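Local coordinates for protein methylmalonyl-CoA epimerase, mitochondrial (PDB 3RMU) that interconverts the (R) and (S) forms of methylmalonyl-CoA in mitochondrial propionyl-CoA metabolism, using a bound cobalt ion, at residues A29-S43 and F46-L60. Sequence-based numbering, arbitrary orientation.
Sequences AQVSEAVPLPEHGVS and FVNLGNTKMELLHPL
The Phe46 ring meets Ser32 and Val35 at its edge, near the ring plane: OG of Ser32 lies 3.6 Å from CD2 of Phe46, and CG2 of Val35 approaches CE2. Glu55 OE2, also bonded to His112, sits in plane at the edge too. Over one face of the His58 ring lies Pro59 CD, toward the rim; ND1 bonds Val13 O. Two successive beta hairpins, 30–37/42–48 and 42–48/53–59, make up this end of the sheet in the vicinal oxygen chelate fold. Serine suits its place because chi1 of 76° swings its short side chain to the Phe46 N-H (Phe46 N to Ser32 OG, 2.9 Å); OG also donates to Glu33 O, while Ser32 N bonds Phe46 O. Val31 and Val47, branched as suits strands, pack CG2 to CG2 on one sheet face; small Ala29 fits its CB against Val47 CG1. On the opposite face Asn48 ND2 reaches Gln30 OE1 (3.1 Å) from above the carbonyl plane, the amides 67° apart; Asn48 is short enough for OD1 to close an Asx turn on Gly50 N. Ser43 and His58 exchange two backbone bonds. Gly41, with positive phi, forms a G1 beta bulge with Val42 opposite Leu37. Leu60 brings a branched apolar end to Pro38 and Pro36, its CD2 3.7 Å from Pro36 CB.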
loop_
_atom_site.group_PDB
_atom_site.type_symbol
_atom_site.label_atom_id
_atom_site.label_comp_id
_atom_site.label_asym_id
_atom_site.label_seq_id
_atom_site.Cartn_x
_atom_site.Cartn_y
_atom_site.Cartn_z
ATOM N N ALA A 29 -5.522 -12.570 10.449
ATOM C CA ALA A 29 -6.088 -12.358 9.101
ATOM C C ALA A 29 -6.535 -13.663 8.434
ATOM O O ALA A 29 -6.050 -14.780 8.749
ATOM C CB ALA A 29 -5.078 -11.650 8.194
ATOM N N GLN A 30 -7.438 -13.512 7.470
ATOM C CA GLN A 30 -7.792 -14.600 6.580
ATOM C C GLN A 30 -6.760 -14.625 5.483
ATOM O O GLN A 30 -6.578 -13.641 4.782
ATOM C CB GLN A 30 -9.190 -14.375 5.995
ATOM C CG GLN A 30 -9.685 -15.539 5.168
ATOM C CD GLN A 30 -11.109 -15.339 4.687
ATOM O OE1 GLN A 30 -11.337 -14.981 3.534
ATOM N NE2 GLN A 30 -12.080 -15.582 5.574
ATOM N N VAL A 31 -6.079 -15.751 5.338
ATOM C CA VAL A 31 -4.953 -15.825 4.431
ATOM C C VAL A 31 -5.090 -17.095 3.565
ATOM O O VAL A 31 -5.453 -18.168 4.063
ATOM C CB VAL A 31 -3.637 -15.828 5.255
ATOM C CG1 VAL A 31 -2.462 -16.064 4.396
ATOM C CG2 VAL A 31 -3.484 -14.505 6.079
ATOM N N SER A 32 -4.801 -16.955 2.275
ATOM C CA SER A 32 -4.846 -18.066 1.326
ATOM C C SER A 32 -3.614 -18.941 1.461
ATOM O O SER A 32 -2.599 -18.532 1.998
ATOM C CB SER A 32 -4.940 -17.569 -0.115
ATOM O OG SER A 32 -3.680 -17.072 -0.605
ATOM N N GLU A 33 -3.711 -20.148 0.939
ATOM C CA GLU A 33 -2.531 -20.912 0.594
ATOM C C GLU A 33 -1.697 -20.164 -0.468
ATOM O O GLU A 33 -2.242 -19.392 -1.268
ATOM C CB GLU A 33 -2.957 -22.271 0.038
ATOM C CG GLU A 33 -3.668 -23.183 1.029
ATOM C CD GLU A 33 -3.935 -24.575 0.441
ATOM O OE1 GLU A 33 -4.872 -24.710 -0.383
ATOM O OE2 GLU A 33 -3.205 -25.529 0.802
ATOM N N ALA A 34 -0.379 -20.368 -0.447
ATOM C CA ALA A 34 0.499 -19.893 -1.518
ATOM C C ALA A 34 0.107 -20.493 -2.860
ATOM O O ALA A 34 -0.091 -21.710 -2.972
ATOM C CB ALA A 34 1.931 -20.212 -1.217
ATOM N N VAL A 35 0.001 -19.631 -3.869
ATOM C CA VAL A 35 -0.347 -20.011 -5.246
ATOM C C VAL A 35 0.822 -19.663 -6.177
ATOM O O VAL A 35 1.131 -18.490 -6.313
ATOM C CB VAL A 35 -1.578 -19.179 -5.726
ATOM C CG1 VAL A 35 -1.951 -19.562 -7.136
ATOM C CG2 VAL A 35 -2.766 -19.408 -4.792
ATOM N N PRO A 36 1.461 -20.660 -6.833
ATOM C CA PRO A 36 2.446 -20.230 -7.815
ATOM C C PRO A 36 1.797 -19.682 -9.089
ATOM O O PRO A 36 0.894 -20.312 -9.642
ATOM C CB PRO A 36 3.197 -21.506 -8.155
ATOM C CG PRO A 36 2.181 -22.589 -7.942
ATOM C CD PRO A 36 1.304 -22.121 -6.814
ATOM N N LEU A 37 2.350 -18.588 -9.588
ATOM C CA LEU A 37 1.929 -17.980 -10.864
ATOM C C LEU A 37 3.136 -17.916 -11.796
ATOM O O LEU A 37 3.746 -16.845 -11.937
ATOM C CB LEU A 37 1.376 -16.584 -10.610
ATOM C CG LEU A 37 0.165 -16.512 -9.690
ATOM C CD1 LEU A 37 -0.226 -15.048 -9.371
ATOM C CD2 LEU A 37 -0.990 -17.274 -10.295
ATOM N N PRO A 38 3.486 -19.052 -12.420
ATOM C CA PRO A 38 4.729 -19.118 -13.187
ATOM C C PRO A 38 4.784 -18.128 -14.343
ATOM O O PRO A 38 5.861 -17.610 -14.643
ATOM C CB PRO A 38 4.745 -20.554 -13.714
ATOM C CG PRO A 38 3.861 -21.300 -12.846
ATOM C CD PRO A 38 2.811 -20.367 -12.408
ATOM N N GLU A 39 3.643 -17.894 -15.004
ATOM C CA GLU A 39 3.577 -16.936 -16.119
ATOM C C GLU A 39 3.999 -15.525 -15.689
ATOM O O GLU A 39 4.472 -14.737 -16.528
ATOM C CB GLU A 39 2.149 -16.842 -16.665
ATOM C CG GLU A 39 1.663 -18.069 -17.409
ATOM C CD GLU A 39 0.400 -17.780 -18.218
ATOM O OE1 GLU A 39 0.503 -17.195 -19.318
ATOM O OE2 GLU A 39 -0.699 -18.115 -17.735
ATOM N N HIS A 40 3.790 -15.204 -14.416
ATOM C CA HIS A 40 4.064 -13.856 -13.879
ATOM C C HIS A 40 5.323 -13.798 -13.039
ATOM O O HIS A 40 5.690 -12.735 -12.505
ATOM C CB HIS A 40 2.828 -13.381 -13.131
ATOM C CG HIS A 40 1.602 -13.485 -13.972
ATOM N ND1 HIS A 40 1.266 -12.527 -14.901
ATOM C CD2 HIS A 40 0.698 -14.484 -14.114
ATOM C CE1 HIS A 40 0.182 -12.911 -15.552
ATOM N NE2 HIS A 40 -0.183 -14.096 -15.096
ATOM N N GLY A 41 5.983 -14.953 -12.914
ATOM C CA GLY A 41 7.261 -15.048 -12.202
ATOM C C GLY A 41 7.203 -14.775 -10.717
ATOM O O GLY A 41 8.198 -14.355 -10.120
ATOM N N VAL A 42 6.038 -15.004 -10.090
ATOM C CA VAL A 42 5.926 -14.850 -8.659
ATOM C C VAL A 42 5.046 -15.946 -8.092
ATOM O O VAL A 42 4.321 -16.625 -8.842
ATOM C CB VAL A 42 5.321 -13.493 -8.258
ATOM C CG1 VAL A 42 6.212 -12.318 -8.713
ATOM C CG2 VAL A 42 3.912 -13.368 -8.813
ATOM N N SER A 43 5.167 -16.127 -6.797
ATOM C CA SER A 43 4.183 -16.857 -5.961
ATOM C C SER A 43 3.409 -15.837 -5.126
ATOM O O SER A 43 3.957 -14.843 -4.691
ATOM C CB SER A 43 4.887 -17.873 -5.040
ATOM O OG SER A 43 5.450 -18.970 -5.787
ATOM N N PHE A 46 -2.771 -14.332 -0.776
ATOM C CA PHE A 46 -3.795 -13.308 -0.659
ATOM C C PHE A 46 -4.212 -13.164 0.794
ATOM O O PHE A 46 -4.568 -14.154 1.428
ATOM C CB PHE A 46 -5.027 -13.722 -1.495
ATOM C CG PHE A 46 -4.736 -13.870 -2.936
ATOM C CD1 PHE A 46 -4.682 -12.742 -3.763
ATOM C CD2 PHE A 46 -4.446 -15.123 -3.485
ATOM C CE1 PHE A 46 -4.368 -12.868 -5.138
ATOM C CE2 PHE A 46 -4.129 -15.251 -4.834
ATOM C CZ PHE A 46 -4.080 -14.109 -5.667
ATOM N N VAL A 47 -4.121 -11.945 1.328
ATOM C CA VAL A 47 -4.641 -11.647 2.663
ATOM C C VAL A 47 -5.951 -10.901 2.460
ATOM O O VAL A 47 -5.951 -9.836 1.872
ATOM C CB VAL A 47 -3.688 -10.816 3.471
ATOM C CG1 VAL A 47 -4.306 -10.488 4.841
ATOM C CG2 VAL A 47 -2.352 -11.559 3.601
ATOM N N ASN A 48 -7.056 -11.506 2.869
ATOM C CA ASN A 48 -8.369 -10.934 2.585
ATOM C C ASN A 48 -8.807 -10.083 3.770
ATOM O O ASN A 48 -9.184 -10.614 4.791
ATOM C CB ASN A 48 -9.380 -12.017 2.285
ATOM C CG ASN A 48 -10.811 -11.461 2.027
ATOM O OD1 ASN A 48 -11.009 -10.259 1.866
ATOM N ND2 ASN A 48 -11.792 -12.355 1.982
ATOM N N LEU A 49 -8.709 -8.765 3.613
ATOM C CA LEU A 49 -9.163 -7.824 4.631
ATOM C C LEU A 49 -10.641 -7.386 4.505
ATOM O O LEU A 49 -11.057 -6.489 5.250
ATOM C CB LEU A 49 -8.223 -6.624 4.725
ATOM C CG LEU A 49 -6.730 -6.891 4.943
ATOM C CD1 LEU A 49 -5.938 -5.623 4.865
ATOM C CD2 LEU A 49 -6.492 -7.618 6.303
ATOM N N GLY A 50 -11.425 -8.072 3.651
ATOM C CA GLY A 50 -12.849 -7.819 3.483
ATOM C C GLY A 50 -13.127 -6.755 2.439
ATOM O O GLY A 50 -13.907 -6.983 1.498
ATOM N N ASN A 51 -12.521 -5.586 2.622
ATOM C CA ASN A 51 -12.707 -4.475 1.700
ATOM C C ASN A 51 -11.740 -4.503 0.502
ATOM O O ASN A 51 -12.012 -3.883 -0.511
ATOM C CB ASN A 51 -12.684 -3.090 2.412
ATOM C CG ASN A 51 -11.323 -2.734 3.059
ATOM O OD1 ASN A 51 -10.632 -3.587 3.574
ATOM N ND2 ASN A 51 -11.026 -1.448 3.131
ATOM N N THR A 52 -10.604 -5.166 0.687
ATOM C CA THR A 52 -9.558 -5.273 -0.310
ATOM C C THR A 52 -8.643 -6.428 0.106
ATOM O O THR A 52 -8.844 -7.053 1.177
ATOM C CB THR A 52 -8.770 -3.950 -0.429
ATOM O OG1 THR A 52 -7.962 -3.978 -1.611
ATOM C CG2 THR A 52 -7.892 -3.681 0.833
ATOM N N LYS A 53 -7.634 -6.685 -0.694
ATOM C CA LYS A 53 -6.636 -7.676 -0.363
ATOM C C LYS A 53 -5.234 -7.159 -0.408
ATOM O O LYS A 53 -4.935 -6.199 -1.113
ATOM C CB LYS A 53 -6.693 -8.801 -1.393
ATOM C CG LYS A 53 -7.987 -9.432 -1.410
ATOM C CD LYS A 53 -8.102 -10.594 -2.301
ATOM C CE LYS A 53 -9.154 -11.503 -1.761
ATOM N NZ LYS A 53 -10.167 -11.683 -2.795
ATOM N N MET A 54 -4.386 -7.823 0.369
ATOM C CA MET A 54 -2.958 -7.661 0.267
ATOM C C MET A 54 -2.478 -8.865 -0.523
ATOM O O MET A 54 -2.906 -9.985 -0.263
ATOM C CB MET A 54 -2.279 -7.650 1.641
ATOM C CG MET A 54 -2.766 -6.609 2.617
ATOM S SD MET A 54 -2.003 -6.777 4.256
ATOM C CE MET A 54 -0.273 -6.481 3.907
ATOM N N GLU A 55 -1.600 -8.648 -1.486
ATOM C CA GLU A 55 -1.019 -9.764 -2.247
ATOM C C GLU A 55 0.411 -9.801 -1.781
ATOM O O GLU A 55 1.183 -8.866 -2.042
ATOM C CB GLU A 55 -1.088 -9.571 -3.746
ATOM C CG GLU A 55 -2.571 -9.552 -4.261
ATOM C CD GLU A 55 -2.730 -9.697 -5.770
ATOM O OE1 GLU A 55 -1.704 -9.842 -6.481
ATOM O OE2 GLU A 55 -3.918 -9.672 -6.213
ATOM N N LEU A 56 0.755 -10.857 -1.040
ATOM C CA LEU A 56 2.139 -11.071 -0.628
ATOM C C LEU A 56 2.859 -11.852 -1.739
ATOM O O LEU A 56 2.420 -12.926 -2.153
ATOM C CB LEU A 56 2.188 -11.856 0.701
ATOM C CG LEU A 56 1.353 -11.375 1.890
ATOM C CD1 LEU A 56 1.434 -12.379 3.067
ATOM C CD2 LEU A 56 1.811 -10.001 2.319
ATOM N N LEU A 57 4.006 -11.346 -2.195
ATOM C CA LEU A 57 4.608 -11.827 -3.432
ATOM C C LEU A 57 6.025 -12.250 -3.139
ATOM O O LEU A 57 6.711 -11.558 -2.397
ATOM C CB LEU A 57 4.675 -10.701 -4.467
ATOM C CG LEU A 57 3.323 -10.136 -4.934
ATOM C CD1 LEU A 57 3.560 -8.988 -5.949
ATOM C CD2 LEU A 57 2.483 -11.242 -5.530
ATOM N N HIS A 58 6.424 -13.367 -3.736
ATOM C CA HIS A 58 7.819 -13.829 -3.696
ATOM C C HIS A 58 8.226 -14.350 -5.073
ATOM O O HIS A 58 7.409 -14.966 -5.759
ATOM C CB HIS A 58 7.992 -14.914 -2.631
ATOM C CG HIS A 58 9.417 -15.300 -2.412
ATOM N ND1 HIS A 58 10.284 -14.535 -1.661
ATOM C CD2 HIS A 58 10.138 -16.341 -2.882
ATOM C CE1 HIS A 58 11.477 -15.105 -1.663
ATOM N NE2 HIS A 58 11.412 -16.207 -2.388
ATOM N N PRO A 59 9.478 -14.090 -5.504
ATOM C CA PRO A 59 9.944 -14.550 -6.805
ATOM C C PRO A 59 9.736 -16.029 -7.052
ATOM O O PRO A 59 9.913 -16.865 -6.142
ATOM C CB PRO A 59 11.458 -14.258 -6.775
ATOM C CG PRO A 59 11.580 -13.120 -5.821
ATOM C CD PRO A 59 10.540 -13.367 -4.782
ATOM N N LEU A 60 9.405 -16.328 -8.297
ATOM C CA LEU A 60 9.308 -17.697 -8.784
ATOM C C LEU A 60 10.138 -17.727 -10.061
ATOM O O LEU A 60 9.734 -17.180 -11.102
ATOM C CB LEU A 60 7.845 -18.075 -9.002
ATOM C CG LEU A 60 7.502 -19.506 -9.387
ATOM C CD1 LEU A 60 7.861 -20.468 -8.289
ATOM C CD2 LEU A 60 6.003 -19.568 -9.690
HETATM O O HOH W 1 -8.479 -10.836 7.409
#